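Local coordinates for succinate-semialdehyde dehydrogenase (NAD(P)(+)) (Marinobacter aquaeolei, PDB 3RH9), which probably oxidises succinate semialdehyde to succinate with NAD(P)+ as electron acceptor, as a member of the aldehyde dehydrogenase family, at residues 6-11 against 89-94; 96-101 against 185-190; 124-129 against 470-475; 75-80 against 170-175. One frame throughout, in Å; residues are numbered along the deposited sequence.

Interaction 1. Residues 6-11 against 89-94; sequences SPLLEN and EEIGRI
Ser-6 meets the Glu-90 carboxylate where the N-terminal arm crosses helix 88-99. The model places its OG 2.5 Å from Glu-90 OE1 as a hydrogen bond, but that oxygen is crowded by a neighbour, so its exact place is doubtful. More secure is what fixes the acid within its own helix. Glu-90 leaves with CG anti to the backbone N (chi1 174°) and bends at chi2, which turns the carboxylate back alongside Arg-93. There the NE of Arg-93 bonds to Glu-90 OE2 at 2.9 Å, on the syn side though tilted out of both planes, while Arg-93 NH2 also reaches the backbone O of Glu-5. Ser-6 CB lies at the edge of that guanidinium.

Pro-7 only grazes the contact and starts a short 3-10 turn. Leu-8 then slides past Glu-90 in the opposite direction, its CD1 3.6 Å from Glu-90 CG, and crosses Ile-91 at about a right angle, with CD1 3.6 Å from Ile-91 CG1. Ala-192 and Val-196 of helix 188-197 also touch Leu-8. Leu-9 reaches toward Ile-94 tip to tip, CD1 to CD1 at 3.7 Å.

Replacing Glu-90 by an alanine would probably leave Arg-93 NE without its anionic mate, with Leu-8 losing the methylene it slides along.

The chemistry thus divides in two: a salt bridge of Glu-90 and Arg-93 beside Ser-6, and leucines that press into the hydrophobic layer between helices 88-99 and 188-197, fastening the arm to what is, as in related aldehyde dehydrogenases, probably the cofactor-binding domain.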
loop_
_atom_site.group_PDB
_atom_site.type_symbol
_atom_site.label_atom_id
_atom_site.label_comp_id
_atom_site.label_asym_id
_atom_site.label_seq_id
_atom_site.Cartn_x
_atom_site.Cartn_y
_atom_site.Cartn_z
ATOM N N SER A 6 -40.495 3.232 1.016
ATOM C CA SER A 6 -40.060 1.872 0.752
ATOM C C SER A 6 -39.894 1.113 2.070
ATOM O O SER A 6 -39.542 1.686 3.097
ATOM C CB SER A 6 -38.755 1.885 -0.061
ATOM O OG SER A 6 -38.051 0.658 0.039
ATOM N N PRO A 7 -40.201 -0.178 2.057
ATOM C CA PRO A 7 -39.954 -1.000 3.240
ATOM C C PRO A 7 -38.460 -1.060 3.595
ATOM O O PRO A 7 -38.118 -1.108 4.782
ATOM C CB PRO A 7 -40.477 -2.381 2.818
ATOM C CG PRO A 7 -40.620 -2.296 1.308
ATOM C CD PRO A 7 -41.004 -0.889 1.054
ATOM N N LEU A 8 -37.585 -1.042 2.591
ATOM C CA LEU A 8 -36.150 -1.031 2.844
ATOM C C LEU A 8 -35.672 0.286 3.462
ATOM O O LEU A 8 -34.522 0.382 3.910
ATOM C CB LEU A 8 -35.369 -1.295 1.556
ATOM C CG LEU A 8 -35.614 -2.626 0.855
ATOM C CD1 LEU A 8 -34.639 -2.793 -0.307
ATOM C CD2 LEU A 8 -35.501 -3.784 1.822
ATOM N N LEU A 9 -36.545 1.292 3.484
ATOM C CA LEU A 9 -36.182 2.610 4.003
ATOM C C LEU A 9 -37.026 3.054 5.186
ATOM O O LEU A 9 -37.206 4.244 5.392
ATOM C CB LEU A 9 -36.270 3.663 2.900
ATOM C CG LEU A 9 -35.240 3.493 1.781
ATOM C CD1 LEU A 9 -35.515 4.401 0.594
ATOM C CD2 LEU A 9 -33.870 3.755 2.346
ATOM N N GLU A 10 -37.532 2.099 5.962
ATOM C CA GLU A 10 -38.310 2.404 7.174
ATOM C C GLU A 10 -37.451 3.004 8.274
ATOM O O GLU A 10 -37.955 3.535 9.260
ATOM C CB GLU A 10 -38.973 1.147 7.719
ATOM C CG GLU A 10 -40.298 0.789 7.070
ATOM C CD GLU A 10 -40.772 -0.585 7.498
ATOM O OE1 GLU A 10 -40.062 -1.577 7.209
ATOM O OE2 GLU A 10 -41.848 -0.671 8.133
ATOM N N ASN A 11 -36.141 2.894 8.105
ATOM C CA ASN A 11 -35.216 3.523 9.024
ATOM C C ASN A 11 -34.292 4.438 8.267
ATOM O O ASN A 11 -33.383 3.990 7.573
ATOM C CB ASN A 11 -34.439 2.474 9.789
ATOM C CG ASN A 11 -35.320 1.696 10.728
ATOM O OD1 ASN A 11 -35.722 2.203 11.782
ATOM N ND2 ASN A 11 -35.640 0.460 10.353
ATOM N N GLU A 89 -34.601 -5.656 -7.055
ATOM C CA GLU A 89 -35.439 -4.751 -7.814
ATOM C C GLU A 89 -35.799 -3.499 -7.026
ATOM O O GLU A 89 -35.927 -2.416 -7.605
ATOM C CB GLU A 89 -36.683 -5.469 -8.339
ATOM C CG GLU A 89 -37.854 -4.559 -8.643
ATOM C CD GLU A 89 -38.996 -5.289 -9.318
ATOM O OE1 GLU A 89 -38.725 -6.278 -10.036
ATOM O OE2 GLU A 89 -40.160 -4.867 -9.141
ATOM N N GLU A 90 -35.945 -3.631 -5.710
ATOM C CA GLU A 90 -36.292 -2.477 -4.871
ATOM C C GLU A 90 -35.082 -1.605 -4.538
ATOM O O GLU A 90 -35.212 -0.395 -4.312
ATOM C CB GLU A 90 -36.995 -2.920 -3.587
ATOM C CG GLU A 90 -37.247 -1.795 -2.597
ATOM C CD GLU A 90 -38.215 -0.731 -3.111
ATOM O OE1 GLU A 90 -38.471 0.253 -2.380
ATOM O OE2 GLU A 90 -38.729 -0.877 -4.244
ATOM N N ILE A 91 -33.905 -2.224 -4.498
ATOM C CA ILE A 91 -32.669 -1.472 -4.318
ATOM C C ILE A 91 -32.361 -0.761 -5.630
ATOM O O ILE A 91 -32.036 0.422 -5.646
ATOM C CB ILE A 91 -31.511 -2.382 -3.900
ATOM C CG1 ILE A 91 -31.737 -2.882 -2.478
ATOM C CG2 ILE A 91 -30.195 -1.646 -4.004
ATOM C CD1 ILE A 91 -30.770 -3.915 -2.046
ATOM N N GLY A 92 -32.500 -1.492 -6.729
ATOM C CA GLY A 92 -32.468 -0.898 -8.051
ATOM C C GLY A 92 -33.386 0.309 -8.178
ATOM O O GLY A 92 -33.051 1.270 -8.861
ATOM N N ARG A 93 -34.542 0.277 -7.518
ATOM C CA ARG A 93 -35.484 1.398 -7.597
ATOM C C ARG A 93 -34.910 2.616 -6.911
ATOM O O ARG A 93 -34.781 3.682 -7.516
ATOM C CB ARG A 93 -36.831 1.052 -6.970
ATOM C CG ARG A 93 -37.948 1.977 -7.414
ATOM C CD ARG A 93 -39.288 1.615 -6.788
ATOM N NE ARG A 93 -39.256 1.712 -5.326
ATOM C CZ ARG A 93 -39.830 2.679 -4.616
ATOM N NH1 ARG A 93 -40.504 3.640 -5.229
ATOM N NH2 ARG A 93 -39.740 2.677 -3.291
ATOM N N ILE A 94 -34.567 2.446 -5.642
ATOM C CA ILE A 94 -33.958 3.510 -4.857
ATOM C C ILE A 94 -32.669 4.033 -5.503
ATOM O O ILE A 94 -32.362 5.223 -5.440
ATOM C CB ILE A 94 -33.674 3.026 -3.422
ATOM C CG1 ILE A 94 -34.986 2.633 -2.740
ATOM C CG2 ILE A 94 -32.969 4.096 -2.624
ATOM C CD1 ILE A 94 -34.833 1.597 -1.653
#

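Interaction 2. Residues 96-101 against 185-190; sequences CMEHGK and ETPLTM
Glu-98 points its carboxylate at the N-terminal end of helix 188-197, the helix of the beta-alpha-beta crossover between parallel strands 178-181 and 207-209 in the Rossmann-like domain. CG sits between the backbone N and the carbonyl carbon (chi1 68°), and beyond it the chain runs straight out from helix 88-99, so both oxygens arrive among backbone N-H groups.

Against its three main partners, the acid is turned differently. It crosses Thr-186 at about a right angle, laying CG 3.6 Å from Thr-186 CG2, a methyl that packs along the aliphatic part of the glutamate. Leu-188 and Thr-189 are crossed at a slant. Glu-98 OE1 takes the N-H of Leu-188 through its syn lone pair, at 2.9 Å and an N-H...O angle of 147°.

Glu-98 OE2 has two donors, both from Thr-189 and both on the same face of the carboxylate plane: Thr-189 N on the syn side, at 2.8 Å, and the hydroxyl on the anti side. This buried carboxylate is therefore held by three bonds that fix its rotation, and the partial positive charge of the helix start would tend to stabilise its negative charge. Val-31 of strand 28-32 also touches Glu-98. The hydroxyl bond, from Thr-189 OG1 to Glu-98 OE2, measures 2.6 Å.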
loop_
_atom_site.group_PDB
_atom_site.type_symbol
_atom_site.label_atom_id
_atom_site.label_comp_id
_atom_site.label_asym_id
_atom_site.label_seq_id
_atom_site.Cartn_x
_atom_site.Cartn_y
_atom_site.Cartn_z
ATOM N N CYS A 96 -31.951 4.031 -8.742
ATOM C CA CYS A 96 -32.382 4.776 -9.905
ATOM C C CYS A 96 -32.786 6.201 -9.547
ATOM O O CYS A 96 -32.385 7.171 -10.209
ATOM C CB CYS A 96 -33.566 4.066 -10.546
ATOM S SG CYS A 96 -34.251 4.950 -11.934
HETATM N N MSE A 97 -33.590 6.333 -8.500
HETATM C CA MSE A 97 -34.181 7.623 -8.208
HETATM C C MSE A 97 -33.192 8.634 -7.668
HETATM O O MSE A 97 -33.339 9.828 -7.923
HETATM C CB MSE A 97 -35.370 7.480 -7.274
HETATM C CG MSE A 97 -36.617 7.021 -8.005
HETATM SE SE MSE A 97 -37.976 6.312 -6.800
HETATM C CE MSE A 97 -39.383 5.928 -8.126
ATOM N N GLU A 98 -32.185 8.172 -6.933
ATOM C CA GLU A 98 -31.243 9.106 -6.319
ATOM C C GLU A 98 -30.023 9.393 -7.203
ATOM O O GLU A 98 -29.440 10.469 -7.133
ATOM C CB GLU A 98 -30.821 8.631 -4.923
ATOM C CG GLU A 98 -29.990 7.379 -4.925
ATOM C CD GLU A 98 -29.598 6.944 -3.518
ATOM O OE1 GLU A 98 -29.852 7.712 -2.557
ATOM O OE2 GLU A 98 -29.037 5.835 -3.371
ATOM N N HIS A 99 -29.662 8.428 -8.033
ATOM C CA HIS A 99 -28.540 8.564 -8.961
ATOM C C HIS A 99 -28.963 9.104 -10.325
ATOM O O HIS A 99 -28.344 10.015 -10.844
ATOM C CB HIS A 99 -27.856 7.212 -9.141
ATOM C CG HIS A 99 -26.691 7.233 -10.079
ATOM N ND1 HIS A 99 -26.801 6.886 -11.408
ATOM C CD2 HIS A 99 -25.383 7.522 -9.873
ATOM C CE1 HIS A 99 -25.616 6.974 -11.983
ATOM N NE2 HIS A 99 -24.736 7.355 -11.074
ATOM N N GLY A 100 -30.019 8.538 -10.900
ATOM C CA GLY A 100 -30.496 8.966 -12.198
ATOM C C GLY A 100 -30.412 7.823 -13.189
ATOM O O GLY A 100 -31.185 7.740 -14.137
ATOM N N LYS A 101 -29.451 6.941 -12.960
ATOM C CA LYS A 101 -29.288 5.717 -13.734
ATOM C C LYS A 101 -30.636 5.007 -13.970
ATOM O O LYS A 101 -31.492 4.973 -13.089
ATOM C CB LYS A 101 -28.345 4.802 -12.954
ATOM C CG LYS A 101 -27.608 3.767 -13.765
ATOM C CD LYS A 101 -26.740 2.907 -12.839
ATOM C CE LYS A 101 -25.970 3.788 -11.854
ATOM N NZ LYS A 101 -24.768 3.135 -11.273
ATOM N N GLU A 185 -25.115 12.388 -1.957
ATOM C CA GLU A 185 -25.958 12.351 -3.149
ATOM C C GLU A 185 -26.691 11.019 -3.271
ATOM O O GLU A 185 -27.731 10.929 -3.930
ATOM C CB GLU A 185 -25.127 12.576 -4.420
ATOM C CG GLU A 185 -24.528 13.980 -4.571
ATOM C CD GLU A 185 -23.181 14.161 -3.843
ATOM O OE1 GLU A 185 -22.655 13.172 -3.264
ATOM O OE2 GLU A 185 -22.649 15.302 -3.865
ATOM N N THR A 186 -26.136 9.978 -2.651
ATOM C CA THR A 186 -26.714 8.637 -2.761
ATOM C C THR A 186 -26.650 7.818 -1.475
ATOM O O THR A 186 -26.069 6.738 -1.456
ATOM C CB THR A 186 -26.052 7.841 -3.902
ATOM O OG1 THR A 186 -24.630 8.005 -3.826
ATOM C CG2 THR A 186 -26.560 8.329 -5.263
ATOM N N PRO A 187 -27.278 8.317 -0.401
ATOM C CA PRO A 187 -27.272 7.613 0.880
ATOM C C PRO A 187 -28.345 6.524 0.950
ATOM O O PRO A 187 -28.229 5.602 1.749
ATOM C CB PRO A 187 -27.623 8.711 1.879
ATOM C CG PRO A 187 -27.983 9.924 1.072
ATOM C CD PRO A 187 -28.106 9.527 -0.340
ATOM N N LEU A 188 -29.376 6.625 0.124
ATOM C CA LEU A 188 -30.546 5.772 0.292
ATOM C C LEU A 188 -30.284 4.337 -0.134
ATOM O O LEU A 188 -30.893 3.399 0.387
ATOM C CB LEU A 188 -31.760 6.335 -0.457
ATOM C CG LEU A 188 -32.033 7.831 -0.276
ATOM C CD1 LEU A 188 -33.079 8.279 -1.275
ATOM C CD2 LEU A 188 -32.427 8.171 1.165
ATOM N N THR A 189 -29.391 4.160 -1.097
ATOM C CA THR A 189 -29.080 2.821 -1.537
ATOM C C THR A 189 -28.367 2.186 -0.365
ATOM O O THR A 189 -28.553 1.009 -0.073
ATOM C CB THR A 189 -28.215 2.818 -2.805
ATOM O OG1 THR A 189 -28.997 3.304 -3.893
ATOM C CG2 THR A 189 -27.769 1.424 -3.157
HETATM N N MSE A 190 -27.568 2.994 0.325
HETATM C CA MSE A 190 -26.798 2.504 1.450
HETATM C C MSE A 190 -27.742 2.103 2.578
HETATM O O MSE A 190 -27.603 1.034 3.188
HETATM C CB MSE A 190 -25.795 3.556 1.931
HETATM C CG MSE A 190 -24.694 2.961 2.797
HETATM SE SE MSE A 190 -23.745 1.572 1.783
HETATM C CE MSE A 190 -23.282 0.387 3.222
#

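Interaction 3. Residues 124-129 against 470-475; sequences ISALDS and GLFEFV
In the 3-10 turn that sets Ala-126 and Leu-127 against Leu-471 and Phe-472, the shortest polar bond runs from Asp-128 N to Ser-125 O, at 3.1 Å. No hydrogen bond crosses between the two segments; what joins them is apolar.

Leu-127 does most of the work. Its CG stands anti to the carbonyl carbon (chi1 -63°), which carries CD2 over the Phe-472 ring: the methyl lies 3.6 Å from the ring centroid and only 10° off the normal, a CH-pi contact almost over the centre. The two side chains slide past each other in opposite directions. Leu-127 CD2 also lies 3.9 Å from Val-475 CG2 and 3.5 Å from the carbonyl oxygen Leu-471 O. On the preceding residue, Ala-126 CB packs on Leu-471 CD1 at 4.0 Å, and the Ala-126 carbonyl oxygen approaches the ring obliquely, near CZ. Tyr-145 of strand 140-147 packs edge-to-face with the same ring.

With an alanine in place of Phe-472, Leu-127 CD2 would probably lose the ring face it rests on and Tyr-145 its aromatic mate, opening a gap beside the 3-10 turn.

The turn lies between helix 103-123 and strand 130-131, and the partner segment runs from helix 467-471 into strand 475-482, where the chain passes out toward the protruding beta arm that aldehyde dehydrogenases use for oligomerisation. With no polar bond to set direction across the contact, its hold depends on shape and burial, chiefly a leucine methyl set on a phenyl face, with a valine methyl beside it.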
loop_
_atom_site.group_PDB
_atom_site.type_symbol
_atom_site.label_atom_id
_atom_site.label_comp_id
_atom_site.label_asym_id
_atom_site.label_seq_id
_atom_site.Cartn_x
_atom_site.Cartn_y
_atom_site.Cartn_z
ATOM N N ILE A 124 -12.513 -17.151 0.435
ATOM C CA ILE A 124 -12.122 -16.744 1.771
ATOM C C ILE A 124 -10.956 -17.593 2.320
ATOM O O ILE A 124 -10.178 -17.135 3.172
ATOM C CB ILE A 124 -13.337 -16.794 2.719
ATOM C CG1 ILE A 124 -13.008 -16.157 4.065
ATOM C CG2 ILE A 124 -13.829 -18.230 2.900
ATOM C CD1 ILE A 124 -14.235 -15.947 4.945
ATOM N N SER A 125 -10.822 -18.823 1.828
ATOM C CA SER A 125 -9.796 -19.729 2.350
ATOM C C SER A 125 -8.397 -19.236 2.037
ATOM O O SER A 125 -7.416 -19.679 2.644
ATOM C CB SER A 125 -9.986 -21.155 1.834
ATOM O OG SER A 125 -10.786 -21.893 2.745
ATOM N N ALA A 126 -8.323 -18.300 1.094
ATOM C CA ALA A 126 -7.064 -17.690 0.701
ATOM C C ALA A 126 -6.328 -17.020 1.872
ATOM O O ALA A 126 -5.112 -16.881 1.831
ATOM C CB ALA A 126 -7.312 -16.698 -0.409
ATOM N N LEU A 127 -7.061 -16.615 2.911
ATOM C CA LEU A 127 -6.477 -15.894 4.047
ATOM C C LEU A 127 -6.041 -16.818 5.183
ATOM O O LEU A 127 -5.706 -16.358 6.282
ATOM C CB LEU A 127 -7.452 -14.839 4.586
ATOM C CG LEU A 127 -7.793 -13.731 3.590
ATOM C CD1 LEU A 127 -8.969 -12.880 4.062
ATOM C CD2 LEU A 127 -6.566 -12.883 3.317
ATOM N N ASP A 128 -6.050 -18.120 4.915
ATOM C CA ASP A 128 -5.602 -19.100 5.907
ATOM C C ASP A 128 -4.132 -18.895 6.215
ATOM O O ASP A 128 -3.331 -18.689 5.305
ATOM C CB ASP A 128 -5.818 -20.530 5.387
ATOM C CG ASP A 128 -7.271 -20.968 5.464
ATOM O OD1 ASP A 128 -8.092 -20.232 6.065
ATOM O OD2 ASP A 128 -7.588 -22.053 4.922
ATOM N N SER A 129 -3.758 -18.961 7.484
ATOM C CA SER A 129 -2.335 -18.914 7.806
ATOM C C SER A 129 -1.606 -20.091 7.132
ATOM O O SER A 129 -2.203 -21.120 6.813
ATOM C CB SER A 129 -2.115 -18.925 9.315
ATOM O OG SER A 129 -2.468 -20.180 9.862
ATOM N N GLY A 470 -7.284 -8.446 -3.834
ATOM C CA GLY A 470 -8.364 -7.753 -3.155
ATOM C C GLY A 470 -8.723 -8.380 -1.813
ATOM O O GLY A 470 -9.059 -7.686 -0.849
ATOM N N LEU A 471 -8.673 -9.706 -1.751
ATOM C CA LEU A 471 -8.931 -10.416 -0.504
ATOM C C LEU A 471 -7.898 -10.072 0.559
ATOM O O LEU A 471 -8.182 -10.187 1.737
ATOM C CB LEU A 471 -8.924 -11.928 -0.728
ATOM C CG LEU A 471 -10.212 -12.634 -1.143
ATOM C CD1 LEU A 471 -9.869 -13.977 -1.745
ATOM C CD2 LEU A 471 -11.129 -12.808 0.065
ATOM N N PHE A 472 -6.712 -9.644 0.137
ATOM C CA PHE A 472 -5.629 -9.325 1.072
ATOM C C PHE A 472 -5.524 -7.849 1.462
ATOM O O PHE A 472 -4.578 -7.455 2.135
ATOM C CB PHE A 472 -4.272 -9.814 0.540
ATOM C CG PHE A 472 -4.059 -11.282 0.716
ATOM C CD1 PHE A 472 -4.571 -12.180 -0.196
ATOM C CD2 PHE A 472 -3.358 -11.768 1.804
ATOM C CE1 PHE A 472 -4.389 -13.529 -0.026
ATOM C CE2 PHE A 472 -3.169 -13.122 1.976
ATOM C CZ PHE A 472 -3.691 -13.999 1.063
ATOM N N GLU A 473 -6.484 -7.040 1.048
ATOM C CA GLU A 473 -6.429 -5.621 1.349
ATOM C C GLU A 473 -6.594 -5.341 2.837
ATOM O O GLU A 473 -5.822 -4.578 3.422
ATOM C CB GLU A 473 -7.506 -4.873 0.564
ATOM C CG GLU A 473 -7.196 -4.712 -0.920
ATOM C CD GLU A 473 -6.502 -3.396 -1.222
ATOM O OE1 GLU A 473 -5.428 -3.116 -0.614
ATOM O OE2 GLU A 473 -7.046 -2.638 -2.069
ATOM N N PHE A 474 -7.600 -5.955 3.447
ATOM C CA PHE A 474 -7.915 -5.658 4.838
ATOM C C PHE A 474 -7.242 -6.540 5.880
ATOM O O PHE A 474 -7.752 -6.679 6.986
ATOM C CB PHE A 474 -9.423 -5.668 5.041
ATOM C CG PHE A 474 -10.119 -4.642 4.225
ATOM C CD1 PHE A 474 -10.661 -4.972 2.995
ATOM C CD2 PHE A 474 -10.181 -3.326 4.657
ATOM C CE1 PHE A 474 -11.292 -4.023 2.233
ATOM C CE2 PHE A 474 -10.801 -2.370 3.894
ATOM C CZ PHE A 474 -11.360 -2.720 2.680
ATOM N N VAL A 475 -6.100 -7.124 5.546
ATOM C CA VAL A 475 -5.369 -7.908 6.528
ATOM C C VAL A 475 -3.935 -7.410 6.722
ATOM O O VAL A 475 -3.345 -6.812 5.817
ATOM C CB VAL A 475 -5.367 -9.385 6.158
ATOM C CG1 VAL A 475 -6.743 -9.959 6.370
ATOM C CG2 VAL A 475 -4.929 -9.568 4.706
#

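Interaction 4. Residues 75-80 against 170-175; sequences KWLEDI and AALAAG
Three side chains of helix 70-86 converge on Leu-172, in an antiparallel helix pair: the axes of segments 75-80 and 170-174 run at 152° and approach to 9.9 Å. Helix 162-174 is itself the connection of a beta-alpha-beta crossover, between parallel strands 151-154 and 178-181.

The cross-contacts are all apolar. Ile-80 reaches tip to tip with Leu-172, CD1 to CD1 at 3.5 Å. Leu-77 slides past it in the opposite direction, its CD2 3.8 Å from Leu-172 CB, while its other methyl, CD1, touches Ala-173 CB. Trp-76 crosses it at a slant, CE3 being 4.0 Å from Leu-172 CD2. Phe-117 of helix 103-123 packs on Leu-77, Ile-80 and Leu-172 alike, and Trp-68 lies edge-to-face with Trp-76.

Between the two segments there is no hydrogen bond, but just outside them Arg-73 NH1 of helix 70-86 bonds to Ala-173 O. Within helix 70-86, Lys-75 NZ forms a salt bridge to Asp-79 OD1 one turn on, away from the interface. Helix 162-174 ends in a Schellman motif at Gly-175, whose positive phi would jam a side chain against the preceding carbonyl; there Gly-175 N bonds to Leu-172 O at 2.7 Å.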
loop_
_atom_site.group_PDB
_atom_site.type_symbol
_atom_site.label_atom_id
_atom_site.label_comp_id
_atom_site.label_asym_id
_atom_site.label_seq_id
_atom_site.Cartn_x
_atom_site.Cartn_y
_atom_site.Cartn_z
ATOM N N LYS A 75 -20.542 -17.614 5.951
ATOM C CA LYS A 75 -21.998 -17.575 5.969
ATOM C C LYS A 75 -22.539 -16.147 5.811
ATOM O O LYS A 75 -23.540 -15.938 5.112
ATOM C CB LYS A 75 -22.533 -18.224 7.257
ATOM C CG LYS A 75 -24.037 -18.457 7.278
ATOM C CD LYS A 75 -24.485 -19.219 6.020
ATOM C CE LYS A 75 -25.761 -20.047 6.247
ATOM N NZ LYS A 75 -26.901 -19.219 6.743
ATOM N N TRP A 76 -21.886 -15.177 6.459
ATOM C CA TRP A 76 -22.253 -13.763 6.301
ATOM C C TRP A 76 -22.227 -13.342 4.829
ATOM O O TRP A 76 -23.192 -12.793 4.302
ATOM C CB TRP A 76 -21.265 -12.853 7.018
ATOM C CG TRP A 76 -21.088 -13.080 8.460
ATOM C CD1 TRP A 76 -21.941 -13.708 9.294
ATOM C CD2 TRP A 76 -19.990 -12.624 9.268
ATOM N NE1 TRP A 76 -21.443 -13.703 10.570
ATOM C CE2 TRP A 76 -20.245 -13.040 10.583
ATOM C CE3 TRP A 76 -18.812 -11.908 9.001
ATOM C CZ2 TRP A 76 -19.363 -12.768 11.643
ATOM C CZ3 TRP A 76 -17.938 -11.635 10.052
ATOM C CH2 TRP A 76 -18.221 -12.062 11.354
ATOM N N LEU A 77 -21.081 -13.565 4.191
ATOM C CA LEU A 77 -20.894 -13.223 2.792
ATOM C C LEU A 77 -21.994 -13.870 1.974
ATOM O O LEU A 77 -22.659 -13.208 1.171
ATOM C CB LEU A 77 -19.516 -13.688 2.301
ATOM C CG LEU A 77 -18.316 -13.110 3.064
ATOM C CD1 LEU A 77 -17.013 -13.808 2.741
ATOM C CD2 LEU A 77 -18.216 -11.629 2.782
ATOM N N GLU A 78 -22.195 -15.167 2.198
ATOM C CA GLU A 78 -23.191 -15.927 1.442
ATOM C C GLU A 78 -24.593 -15.358 1.624
ATOM O O GLU A 78 -25.325 -15.174 0.643
ATOM C CB GLU A 78 -23.151 -17.402 1.825
ATOM C CG GLU A 78 -22.142 -18.218 1.033
ATOM C CD GLU A 78 -21.778 -19.534 1.720
ATOM O OE1 GLU A 78 -22.372 -19.868 2.780
ATOM O OE2 GLU A 78 -20.881 -20.230 1.197
ATOM N N ASP A 79 -24.955 -15.080 2.878
ATOM C CA ASP A 79 -26.225 -14.450 3.194
ATOM C C ASP A 79 -26.355 -13.074 2.523
ATOM O O ASP A 79 -27.372 -12.779 1.907
ATOM C CB ASP A 79 -26.417 -14.321 4.712
ATOM C CG ASP A 79 -26.700 -15.657 5.400
ATOM O OD1 ASP A 79 -26.833 -16.695 4.700
ATOM O OD2 ASP A 79 -26.790 -15.657 6.660
ATOM N N ILE A 80 -25.337 -12.230 2.654
ATOM C CA ILE A 80 -25.375 -10.921 2.011
ATOM C C ILE A 80 -25.516 -11.045 0.492
ATOM O O ILE A 80 -26.325 -10.357 -0.118
ATOM C CB ILE A 80 -24.145 -10.070 2.351
ATOM C CG1 ILE A 80 -24.161 -9.681 3.833
ATOM C CG2 ILE A 80 -24.116 -8.828 1.503
ATOM C CD1 ILE A 80 -22.832 -9.162 4.355
ATOM N N ALA A 170 -14.484 -7.883 0.953
ATOM C CA ALA A 170 -13.100 -8.170 1.351
ATOM C C ALA A 170 -12.880 -7.936 2.847
ATOM O O ALA A 170 -12.215 -8.715 3.509
ATOM C CB ALA A 170 -12.104 -7.369 0.519
ATOM N N ALA A 171 -13.466 -6.877 3.377
ATOM C CA ALA A 171 -13.331 -6.570 4.790
ATOM C C ALA A 171 -13.982 -7.614 5.729
ATOM O O ALA A 171 -13.444 -7.906 6.806
ATOM C CB ALA A 171 -13.864 -5.167 5.066
ATOM N N LEU A 172 -15.130 -8.172 5.339
ATOM C CA LEU A 172 -15.735 -9.246 6.128
ATOM C C LEU A 172 -14.894 -10.512 6.022
ATOM O O LEU A 172 -14.568 -11.130 7.024
ATOM C CB LEU A 172 -17.190 -9.530 5.725
ATOM C CG LEU A 172 -18.221 -8.418 5.962
ATOM C CD1 LEU A 172 -19.448 -8.642 5.121
ATOM C CD2 LEU A 172 -18.597 -8.259 7.420
ATOM N N ALA A 173 -14.525 -10.897 4.811
ATOM C CA ALA A 173 -13.681 -12.072 4.653
ATOM C C ALA A 173 -12.477 -11.997 5.589
ATOM O O ALA A 173 -11.971 -13.030 6.035
ATOM C CB ALA A 173 -13.227 -12.234 3.191
ATOM N N ALA A 174 -12.045 -10.769 5.892
ATOM C CA ALA A 174 -10.868 -10.512 6.727
ATOM C C ALA A 174 -11.180 -10.490 8.234
ATOM O O ALA A 174 -10.278 -10.590 9.079
ATOM C CB ALA A 174 -10.221 -9.206 6.311
ATOM N N GLY A 175 -12.458 -10.351 8.566
ATOM C CA GLY A 175 -12.868 -10.215 9.947
ATOM C C GLY A 175 -12.759 -8.776 10.423
ATOM O O GLY A 175 -12.623 -8.526 11.615
#

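In the fold
From the N terminus, interaction 1 closes first, returning the arm at 6-11 to helix 88-99. Interaction 2 follows in series from the same helix, tying its C-terminal end to the start of helix 188-197; the two touch through Ile-94 and Leu-188. Interaction 4 opens at 75-80, before interaction 1 has closed, and ends at 170-175, inside the loop of interaction 2, so it crosses both. Interaction 3 spans furthest, from 124-129 to 470-475, crossing interactions 2 and 4 and touching the latter through Val-475 and Ala-174. No loop nests within another. Together they bind the N-terminal arm, the helical layers and the C-terminal segment around one domain.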